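PDB 5MQR: beta-L-arabinobiosidase from Bacteroides thetaiotaomicron, which probably releases beta-L-arabinobiose units in plant pectin breakdown and may also act as an exo-alpha-sialidase. Local coordinates for residues 52-57 against 112-117; 86-91 against 107-112; 980-985 against 1017-1022. One frame throughout, in Å; residues are numbered along the deposited sequence.

Contact 1 (52-57 against 112-117); sequences HNIQLV and DGYQWT
Leu56 CD2 sits over the six-membered ring of Trp116, 3.6 Å from its centroid and 14° off the ring normal, a CH-pi contact on one face of the indole. Leu56 CD1 and CG reach the pyrrole side, near NE1. The indole is also tied to its own loop, through a weak hydrogen bond of 2.9 Å from Trp116 NE1 to Gly113 O.

At the other end, Tyr114 OH and His52 ND1 share a hydrogen bond of 2.7 Å, near the plane of the imidazole. Tyr114 CB points away from the strand, but with CG anti to the carbonyl carbon (chi1 -67°) the ring comes back to His52. The two rings touch rim to rim with planes at 65°. Arg402 also bonds to the Tyr114 hydroxyl. Between the ends, Ile54 CD1 packs on Tyr114 CD2 at 3.8 Å.

The loop is shaped by Asp112. OD1 accepts from Tyr114 N (2.9 Å) and Gln115 N (3.0 Å). The first bond makes an Asx turn, and the straighter second one extends it to an Asx motif. Gly113 follows with positive phi. The Ser-Lys-Asp-Gly-Tyr-Gln-Trp sequence, between the last two strands of a propeller blade, resembles a shortened Asp box, the motif recurrent in sialidase-type beta propellers.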
loop_
_atom_site.group_PDB
_atom_site.type_symbol
_atom_site.label_atom_id
_atom_site.label_comp_id
_atom_site.label_asym_id
_atom_site.label_seq_id
_atom_site.Cartn_x
_atom_site.Cartn_y
_atom_site.Cartn_z
ATOM N N HIS A 52 11.343 -10.170 10.504
ATOM C CA HIS A 52 12.593 -10.649 11.116
ATOM C C HIS A 52 12.332 -11.936 11.898
ATOM O O HIS A 52 11.552 -11.942 12.864
ATOM C CB HIS A 52 13.204 -9.592 12.024
ATOM C CG HIS A 52 13.551 -8.329 11.318
ATOM N ND1 HIS A 52 13.881 -7.184 11.990
ATOM C CD2 HIS A 52 13.589 -8.020 10.003
ATOM C CE1 HIS A 52 14.138 -6.223 11.120
ATOM N NE2 HIS A 52 13.977 -6.711 9.905
ATOM N N ASN A 53 12.969 -13.014 11.462
ATOM C CA ASN A 53 12.916 -14.281 12.172
ATOM C C ASN A 53 14.157 -14.305 13.052
ATOM O O ASN A 53 15.275 -14.276 12.524
ATOM C CB ASN A 53 12.968 -15.479 11.212
ATOM C CG ASN A 53 12.038 -15.343 10.035
ATOM O OD1 ASN A 53 12.458 -15.521 8.887
ATOM N ND2 ASN A 53 10.766 -15.081 10.301
ATOM N N ILE A 54 13.951 -14.383 14.371
ATOM C CA ILE A 54 15.010 -14.331 15.367
ATOM C C ILE A 54 14.993 -15.602 16.223
ATOM O O ILE A 54 14.003 -15.874 16.913
ATOM C CB ILE A 54 14.850 -13.118 16.304
ATOM C CG1 ILE A 54 14.760 -11.815 15.503
ATOM C CG2 ILE A 54 16.017 -13.034 17.290
ATOM C CD1 ILE A 54 15.973 -11.497 14.628
ATOM N N GLN A 55 16.088 -16.362 16.190
ATOM C CA GLN A 55 16.209 -17.532 17.040
ATOM C C GLN A 55 16.615 -17.110 18.458
ATOM O O GLN A 55 17.567 -16.365 18.661
ATOM C CB GLN A 55 17.213 -18.520 16.462
ATOM C CG GLN A 55 17.154 -19.924 17.025
ATOM C CD GLN A 55 18.194 -20.827 16.387
ATOM O OE1 GLN A 55 19.383 -20.504 16.372
ATOM N NE2 GLN A 55 17.755 -21.935 15.819
ATOM N N LEU A 56 15.875 -17.626 19.424
ATOM C CA LEU A 56 16.069 -17.326 20.816
ATOM C C LEU A 56 16.873 -18.419 21.517
ATOM O O LEU A 56 17.746 -18.100 22.302
ATOM C CB LEU A 56 14.709 -17.172 21.504
ATOM C CG LEU A 56 14.142 -15.770 21.542
ATOM C CD1 LEU A 56 14.018 -15.207 20.143
ATOM C CD2 LEU A 56 12.800 -15.756 22.250
ATOM N N VAL A 57 16.527 -19.689 21.265
ATOM C CA VAL A 57 17.185 -20.837 21.901
ATOM C C VAL A 57 17.600 -21.876 20.854
ATOM O O VAL A 57 16.772 -22.332 20.067
ATOM C CB VAL A 57 16.269 -21.521 22.946
ATOM C CG1 VAL A 57 17.029 -22.634 23.638
ATOM C CG2 VAL A 57 15.730 -20.508 23.964
ATOM N N ASP A 112 13.839 -5.325 23.719
ATOM C CA ASP A 112 13.633 -4.987 22.295
ATOM C C ASP A 112 13.079 -6.111 21.408
ATOM O O ASP A 112 12.698 -5.853 20.271
ATOM C CB ASP A 112 14.926 -4.409 21.679
ATOM C CG ASP A 112 16.122 -5.398 21.706
ATOM O OD1 ASP A 112 16.000 -6.584 22.088
ATOM O OD2 ASP A 112 17.221 -4.974 21.331
ATOM N N GLY A 113 13.012 -7.331 21.921
ATOM C CA GLY A 113 12.633 -8.505 21.132
ATOM C C GLY A 113 13.769 -9.208 20.383
ATOM O O GLY A 113 13.549 -10.289 19.825
ATOM N N TYR A 114 14.970 -8.621 20.374
ATOM C CA TYR A 114 16.139 -9.160 19.645
ATOM C C TYR A 114 17.209 -9.793 20.546
ATOM O O TYR A 114 17.797 -10.824 20.200
ATOM C CB TYR A 114 16.792 -8.053 18.794
ATOM C CG TYR A 114 15.920 -7.592 17.654
ATOM C CD1 TYR A 114 14.908 -6.660 17.861
ATOM C CD2 TYR A 114 16.070 -8.130 16.373
ATOM C CE1 TYR A 114 14.079 -6.264 16.816
ATOM C CE2 TYR A 114 15.256 -7.728 15.326
ATOM C CZ TYR A 114 14.264 -6.800 15.551
ATOM O OH TYR A 114 13.471 -6.387 14.504
ATOM N N GLN A 115 17.464 -9.143 21.679
ATOM C CA GLN A 115 18.456 -9.559 22.689
ATOM C C GLN A 115 17.701 -9.991 23.946
ATOM O O GLN A 115 16.989 -9.196 24.571
ATOM C CB GLN A 115 19.361 -8.368 23.013
ATOM C CG GLN A 115 20.419 -8.617 24.074
ATOM C CD GLN A 115 21.111 -7.338 24.558
ATOM O OE1 GLN A 115 20.545 -6.237 24.549
ATOM N NE2 GLN A 115 22.341 -7.493 25.017
ATOM N N TRP A 116 17.912 -11.236 24.338
ATOM C CA TRP A 116 17.165 -11.865 25.411
ATOM C C TRP A 116 18.084 -12.331 26.556
ATOM O O TRP A 116 19.240 -12.684 26.341
ATOM C CB TRP A 116 16.425 -13.087 24.860
ATOM C CG TRP A 116 15.412 -12.748 23.839
ATOM C CD1 TRP A 116 15.635 -12.424 22.534
ATOM C CD2 TRP A 116 14.002 -12.686 24.039
ATOM N NE1 TRP A 116 14.441 -12.155 21.907
ATOM C CE2 TRP A 116 13.422 -12.311 22.806
ATOM C CE3 TRP A 116 13.172 -12.901 25.138
ATOM C CZ2 TRP A 116 12.053 -12.139 22.648
ATOM C CZ3 TRP A 116 11.817 -12.758 24.980
ATOM C CH2 TRP A 116 11.262 -12.377 23.744
ATOM N N THR A 117 17.541 -12.360 27.766
ATOM C CA THR A 117 18.196 -13.012 28.888
ATOM C C THR A 117 18.193 -14.532 28.663
ATOM O O THR A 117 17.440 -15.061 27.815
ATOM C CB THR A 117 17.451 -12.733 30.200
ATOM O OG1 THR A 117 16.096 -13.178 30.074
ATOM C CG2 THR A 117 17.466 -11.231 30.534
#

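Contact 2 (86-91 against 107-112); sequences QFYYQY and LMTSKD
Gln86 and Phe87 meet Thr109 and Ser110 in an antiparallel hairpin formed by the two middle strands of a four-stranded beta-propeller blade. The hydroxyl of Thr109 links three residues. OG1 lies anti to the backbone N (chi1 -168°), which directs it to the neighbouring strand. There it donates to Phe87 O at 2.7 Å. It accepts in turn from Gln86 NE2 at 2.8 Å, and it lies in the plane of that amide. Phe87 O takes a second bond, from Ser110 N at 3.2 Å. The two donors come from opposite faces of the carbonyl plane. Phe87 N to Ser110 O completes this hydrogen-bonded pair. Tyr89 and Met108 form the next one, through Tyr89 N to Met108 O and Met108 N to Tyr89 O, both 2.9 Å.

Side chains alternate between the two faces of the sheet. On one, Tyr88 and Thr109 point the same way, and Thr109 OG1 lies 3.6 Å above the Tyr88 ring, toward its rim. Leu107 CD2 comes to the edge of this ring. Phe155 of strand 148-157, in the next blade, packs on Tyr88, Gln90 and Leu107.

The other face carries Phe87, Tyr89, Met108 and Ser110. Met108 is a selenomethionine. Its SE approaches the edge of Tyr91, 4.0 Å from CE1, and stands obliquely to the Tyr89 ring. Both are Met-aromatic contacts. Leu56 and Val57 of strand 52-57 pack on Met108 from outside the hairpin. Tyr89 OH is bonded to Trp399 O.

Further out, the following loop is tied back to the strand. Thr117 OG1 accepts from Thr109 N. Ser110 OG accepts from Gly113 N and donates to Gln115 O.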
loop_
_atom_site.group_PDB
_atom_site.type_symbol
_atom_site.label_atom_id
_atom_site.label_comp_id
_atom_site.label_asym_id
_atom_site.label_seq_id
_atom_site.Cartn_x
_atom_site.Cartn_y
_atom_site.Cartn_z
ATOM N N GLN A 86 8.845 -4.836 28.454
ATOM C CA GLN A 86 9.627 -6.040 28.110
ATOM C C GLN A 86 8.763 -7.186 27.623
ATOM O O GLN A 86 7.670 -7.385 28.148
ATOM C CB GLN A 86 10.445 -6.543 29.316
ATOM C CG GLN A 86 11.608 -5.627 29.653
ATOM C CD GLN A 86 12.398 -6.030 30.884
ATOM O OE1 GLN A 86 12.845 -5.167 31.621
ATOM N NE2 GLN A 86 12.585 -7.327 31.107
ATOM N N PHE A 87 9.297 -7.962 26.671
ATOM C CA PHE A 87 8.709 -9.226 26.273
ATOM C C PHE A 87 9.012 -10.275 27.329
ATOM O O PHE A 87 10.106 -10.294 27.880
ATOM C CB PHE A 87 9.274 -9.726 24.960
ATOM C CG PHE A 87 8.946 -8.865 23.777
ATOM C CD1 PHE A 87 9.809 -7.843 23.379
ATOM C CD2 PHE A 87 7.803 -9.108 23.032
ATOM C CE1 PHE A 87 9.525 -7.072 22.267
ATOM C CE2 PHE A 87 7.507 -8.349 21.923
ATOM C CZ PHE A 87 8.359 -7.329 21.539
ATOM N N TYR A 88 8.033 -11.141 27.593
ATOM C CA TYR A 88 8.204 -12.334 28.392
ATOM C C TYR A 88 7.799 -13.523 27.527
ATOM O O TYR A 88 6.688 -13.555 26.953
ATOM C CB TYR A 88 7.365 -12.242 29.662
ATOM C CG TYR A 88 7.914 -11.210 30.613
ATOM C CD1 TYR A 88 7.585 -9.881 30.476
ATOM C CD2 TYR A 88 8.806 -11.560 31.612
ATOM C CE1 TYR A 88 8.123 -8.926 31.320
ATOM C CE2 TYR A 88 9.348 -10.608 32.468
ATOM C CZ TYR A 88 9.004 -9.286 32.312
ATOM O OH TYR A 88 9.512 -8.311 33.145
ATOM N N TYR A 89 8.716 -14.496 27.454
ATOM C CA TYR A 89 8.668 -15.634 26.542
ATOM C C TYR A 89 8.814 -16.871 27.422
ATOM O O TYR A 89 9.838 -17.054 28.093
ATOM C CB TYR A 89 9.815 -15.515 25.546
ATOM C CG TYR A 89 9.810 -16.488 24.386
ATOM C CD1 TYR A 89 10.083 -17.832 24.577
ATOM C CD2 TYR A 89 9.582 -16.050 23.080
ATOM C CE1 TYR A 89 10.096 -18.718 23.526
ATOM C CE2 TYR A 89 9.616 -16.928 22.008
ATOM C CZ TYR A 89 9.865 -18.264 22.239
ATOM O OH TYR A 89 9.872 -19.171 21.207
ATOM N N GLN A 90 7.767 -17.691 27.448
ATOM C CA GLN A 90 7.698 -18.909 28.262
ATOM C C GLN A 90 7.736 -20.083 27.297
ATOM O O GLN A 90 7.150 -19.996 26.224
ATOM C CB GLN A 90 6.382 -18.940 29.026
ATOM C CG GLN A 90 6.327 -19.933 30.147
ATOM C CD GLN A 90 4.914 -20.418 30.496
ATOM O OE1 GLN A 90 4.227 -20.986 29.653
ATOM N NE2 GLN A 90 4.505 -20.237 31.750
ATOM N N TYR A 91 8.431 -21.160 27.654
ATOM C CA TYR A 91 8.389 -22.388 26.881
ATOM C C TYR A 91 8.631 -23.596 27.774
ATOM O O TYR A 91 9.120 -23.463 28.886
ATOM C CB TYR A 91 9.364 -22.346 25.680
ATOM C CG TYR A 91 10.839 -22.453 25.975
ATOM C CD1 TYR A 91 11.605 -21.312 26.233
ATOM C CD2 TYR A 91 11.477 -23.690 25.975
ATOM C CE1 TYR A 91 12.970 -21.399 26.485
ATOM C CE2 TYR A 91 12.843 -23.795 26.239
ATOM C CZ TYR A 91 13.581 -22.659 26.511
ATOM O OH TYR A 91 14.924 -22.770 26.751
ATOM N N LEU A 107 11.561 -19.385 31.363
ATOM C CA LEU A 107 11.203 -17.989 31.076
ATOM C C LEU A 107 12.418 -17.175 30.623
ATOM O O LEU A 107 13.515 -17.299 31.206
ATOM C CB LEU A 107 10.627 -17.304 32.306
ATOM C CG LEU A 107 10.082 -15.884 32.150
ATOM C CD1 LEU A 107 8.748 -15.911 31.405
ATOM C CD2 LEU A 107 9.932 -15.227 33.505
HETATM N N MSE A 108 12.190 -16.310 29.638
HETATM C CA MSE A 108 13.184 -15.386 29.108
HETATM C C MSE A 108 12.535 -14.053 28.868
HETATM O O MSE A 108 11.350 -13.974 28.540
HETATM C CB MSE A 108 13.575 -15.787 27.691
HETATM C CG MSE A 108 14.282 -17.105 27.596
HETATM SE SE MSE A 108 14.273 -17.655 25.718
HETATM C CE MSE A 108 15.937 -16.750 25.198
ATOM N N THR A 109 13.339 -13.001 28.935
ATOM C CA THR A 109 12.843 -11.647 28.766
ATOM C C THR A 109 13.746 -10.795 27.851
ATOM O O THR A 109 14.904 -11.129 27.655
ATOM C CB THR A 109 12.561 -11.003 30.140
ATOM O OG1 THR A 109 11.819 -9.795 29.931
ATOM C CG2 THR A 109 13.824 -10.696 30.911
ATOM N N SER A 110 13.173 -9.738 27.260
ATOM C CA SER A 110 13.879 -8.831 26.335
ATOM C C SER A 110 13.259 -7.430 26.344
ATOM O O SER A 110 12.041 -7.298 26.335
ATOM C CB SER A 110 13.837 -9.422 24.920
ATOM O OG SER A 110 14.522 -8.631 23.961
ATOM N N LYS A 111 14.088 -6.390 26.356
ATOM C CA LYS A 111 13.601 -5.007 26.148
ATOM C C LYS A 111 13.137 -4.759 24.702
ATOM O O LYS A 111 12.135 -4.090 24.493
ATOM C CB LYS A 111 14.665 -3.977 26.520
ATOM C CG LYS A 111 15.019 -3.975 28.009
ATOM C CD LYS A 111 16.458 -3.506 28.303
ATOM C CE LYS A 111 17.231 -4.501 29.185
ATOM N NZ LYS A 111 18.434 -3.891 29.835
ATOM N N ASP A 112 13.839 -5.325 23.719
ATOM C CA ASP A 112 13.633 -4.987 22.295
ATOM C C ASP A 112 13.079 -6.111 21.408
ATOM O O ASP A 112 12.698 -5.853 20.271
ATOM C CB ASP A 112 14.926 -4.409 21.679
ATOM C CG ASP A 112 16.122 -5.398 21.706
ATOM O OD1 ASP A 112 16.000 -6.584 22.088
ATOM O OD2 ASP A 112 17.221 -4.974 21.331
#

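Contact 3 (980-985 against 1017-1022); sequences ELYVES and NHSTFN
The rings of Tyr982 and Phe1021 meet as an offset edge-to-face pair. The edge of Phe1021 is turned toward the face of Tyr982, with planes at 71° and centroids 5.4 Å apart. The nearest atoms are Tyr982 CE2 and Phe1021 CD1, at 3.6 Å. The rim of Phe1021 is also met by Val983 CG2, 3.7 Å from CZ. At the hydroxyl end of the Tyr982 ring, in its plane, lies Thr1020 O. Ser985 OG also lies at an edge of this ring, in plane.

Tyr982 reaches the loop because its CG is anti to the backbone N (chi1 -172°), which swings the ring off helix 972-985. Its OH donates to Thr1020 O at 2.8 Å, coming in 30° out of the carbonyl plane. The same hydroxyl is bonded to Arg675 NH1. Ser1019 OG has its main partner in Arg675 NH2, so one guanidinium serves both side chains. The contact between Ser1019 OG and Tyr982 OH, at 3.4 Å, is weak. Within the helix, Ser985 OG donates to Tyr982 O at 2.8 Å.

Phe1021 stands at the N-cap position of helix 1022-1029. Glu718 accepts from the backbone N of Phe1021 and of Asn1022, so one carboxylate takes the N-cap amide and the first amide of the helix. Met671 of helix 666-680 packs on Phe1021, while Pro948 and Leu955 of helix 948-964 pack on Tyr982.

All the touching residues are buried. The contact joins the C-terminal part of helix 972-985 to the loop leading into helix 1022-1029, consistent with the helical (alpha/alpha)6 barrel of six-hairpin glycosidases.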
loop_
_atom_site.group_PDB
_atom_site.type_symbol
_atom_site.label_atom_id
_atom_site.label_comp_id
_atom_site.label_asym_id
_atom_site.label_seq_id
_atom_site.Cartn_x
_atom_site.Cartn_y
_atom_site.Cartn_z
ATOM N N GLU A 980 -20.072 13.053 -11.777
ATOM C CA GLU A 980 -20.746 11.806 -12.117
ATOM C C GLU A 980 -21.647 11.931 -13.366
ATOM O O GLU A 980 -21.649 11.059 -14.249
ATOM C CB GLU A 980 -21.562 11.306 -10.917
ATOM C CG GLU A 980 -22.199 9.937 -11.124
ATOM C CD GLU A 980 -22.675 9.298 -9.823
ATOM O OE1 GLU A 980 -23.521 9.908 -9.163
ATOM O OE2 GLU A 980 -22.204 8.191 -9.459
ATOM N N LEU A 981 -22.414 13.013 -13.427
ATOM C CA LEU A 981 -23.255 13.304 -14.584
ATOM C C LEU A 981 -22.411 13.569 -15.850
ATOM O O LEU A 981 -22.781 13.136 -16.938
ATOM C CB LEU A 981 -24.177 14.494 -14.293
ATOM C CG LEU A 981 -25.258 14.286 -13.225
ATOM C CD1 LEU A 981 -26.114 15.550 -12.980
ATOM C CD2 LEU A 981 -26.159 13.115 -13.594
ATOM N N TYR A 982 -21.281 14.259 -15.712
ATOM C CA TYR A 982 -20.370 14.444 -16.833
ATOM C C TYR A 982 -19.894 13.060 -17.341
ATOM O O TYR A 982 -19.881 12.781 -18.552
ATOM C CB TYR A 982 -19.195 15.327 -16.411
ATOM C CG TYR A 982 -18.242 15.782 -17.506
ATOM C CD1 TYR A 982 -18.577 15.731 -18.869
ATOM C CD2 TYR A 982 -17.008 16.302 -17.172
ATOM C CE1 TYR A 982 -17.694 16.166 -19.846
ATOM C CE2 TYR A 982 -16.123 16.750 -18.138
ATOM C CZ TYR A 982 -16.464 16.672 -19.474
ATOM O OH TYR A 982 -15.567 17.119 -20.419
ATOM N N VAL A 983 -19.587 12.179 -16.407
ATOM C CA VAL A 983 -19.249 10.784 -16.753
ATOM C C VAL A 983 -20.390 10.057 -17.473
ATOM O O VAL A 983 -20.200 9.556 -18.567
ATOM C CB VAL A 983 -18.769 9.978 -15.513
ATOM C CG1 VAL A 983 -18.612 8.493 -15.851
ATOM C CG2 VAL A 983 -17.435 10.523 -14.997
ATOM N N GLU A 984 -21.579 10.048 -16.883
ATOM C CA GLU A 984 -22.718 9.364 -17.470
ATOM C C GLU A 984 -23.101 9.930 -18.830
ATOM O O GLU A 984 -23.607 9.194 -19.678
ATOM C CB GLU A 984 -23.940 9.441 -16.547
ATOM C CG GLU A 984 -23.809 8.575 -15.292
ATOM C CD GLU A 984 -24.986 8.684 -14.334
ATOM O OE1 GLU A 984 -25.820 9.601 -14.479
ATOM O OE2 GLU A 984 -25.060 7.832 -13.421
ATOM N N SER A 985 -22.884 11.222 -19.029
ATOM C CA SER A 985 -23.208 11.843 -20.304
ATOM C C SER A 985 -22.290 11.395 -21.450
ATOM O O SER A 985 -22.687 11.491 -22.584
ATOM C CB SER A 985 -23.177 13.383 -20.213
ATOM O OG SER A 985 -21.842 13.898 -20.210
ATOM N N ASN A 1017 -12.143 16.969 -29.065
ATOM C CA ASN A 1017 -11.136 17.416 -28.124
ATOM C C ASN A 1017 -11.273 18.918 -27.916
ATOM O O ASN A 1017 -10.593 19.713 -28.560
ATOM C CB ASN A 1017 -9.747 17.052 -28.649
ATOM C CG ASN A 1017 -8.650 17.454 -27.690
ATOM O OD1 ASN A 1017 -8.879 17.534 -26.466
ATOM N ND2 ASN A 1017 -7.464 17.755 -28.230
ATOM N N HIS A 1018 -12.155 19.263 -26.988
ATOM C CA HIS A 1018 -12.693 20.596 -26.845
ATOM C C HIS A 1018 -13.075 20.841 -25.391
ATOM O O HIS A 1018 -13.956 21.629 -25.088
ATOM C CB HIS A 1018 -13.936 20.637 -27.744
ATOM C CG HIS A 1018 -14.497 21.988 -28.007
ATOM N ND1 HIS A 1018 -15.789 22.318 -27.664
ATOM C CD2 HIS A 1018 -13.999 23.058 -28.674
ATOM C CE1 HIS A 1018 -16.053 23.548 -28.070
ATOM N NE2 HIS A 1018 -14.984 24.022 -28.679
ATOM N N SER A 1019 -12.370 20.187 -24.481
ATOM C CA SER A 1019 -12.744 20.163 -23.076
ATOM C C SER A 1019 -11.651 19.470 -22.297
ATOM O O SER A 1019 -10.755 18.838 -22.869
ATOM C CB SER A 1019 -14.053 19.367 -22.856
ATOM O OG SER A 1019 -13.887 17.988 -23.213
ATOM N N THR A 1020 -11.736 19.595 -20.981
ATOM C CA THR A 1020 -10.929 18.768 -20.083
ATOM C C THR A 1020 -11.847 17.745 -19.414
ATOM O O THR A 1020 -13.083 17.875 -19.413
ATOM C CB THR A 1020 -10.165 19.607 -19.033
ATOM O OG1 THR A 1020 -11.071 20.257 -18.144
ATOM C CG2 THR A 1020 -9.255 20.654 -19.697
ATOM N N PHE A 1021 -11.203 16.715 -18.887
ATOM C CA PHE A 1021 -11.827 15.713 -18.043
ATOM C C PHE A 1021 -10.848 15.212 -16.980
ATOM O O PHE A 1021 -11.120 15.265 -15.798
ATOM C CB PHE A 1021 -12.389 14.516 -18.842
ATOM C CG PHE A 1021 -13.011 13.504 -17.955
ATOM C CD1 PHE A 1021 -14.258 13.739 -17.401
ATOM C CD2 PHE A 1021 -12.312 12.373 -17.570
ATOM C CE1 PHE A 1021 -14.840 12.844 -16.515
ATOM C CE2 PHE A 1021 -12.887 11.470 -16.681
ATOM C CZ PHE A 1021 -14.153 11.714 -16.160
ATOM N N ASN A 1022 -9.735 14.665 -17.421
ATOM C CA ASN A 1022 -8.768 14.140 -16.517
ATOM C C ASN A 1022 -8.051 15.213 -15.721
ATOM O O ASN A 1022 -7.558 14.934 -14.613
ATOM C CB ASN A 1022 -7.823 13.233 -17.271
ATOM C CG ASN A 1022 -8.454 11.887 -17.584
ATOM O OD1 ASN A 1022 -9.275 11.377 -16.811
ATOM N ND2 ASN A 1022 -8.030 11.269 -18.677
#

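Overall arrangement
Contacts 1 and 2 belong to one unit. They share Asp112, their centres are about 9 Å apart, and contact 2 is nested within the chain loop that contact 1 closes. Leu56 CD2 touches Tyr89 CD2 at 3.3 Å, so strand 52-57 lies against the same propeller blade whose hairpin is contact 2. The side chain of His52 in contact 1 is about 7 Å from a bound HEPES buffer molecule, and that of Gln90 in contact 2 about 7 Å from a calcium ion. Contact 3 lies across the chain in the helical glycosidase domain, its centre about 58 Å from that of contact 1 and about 60 Å from that of contact 2.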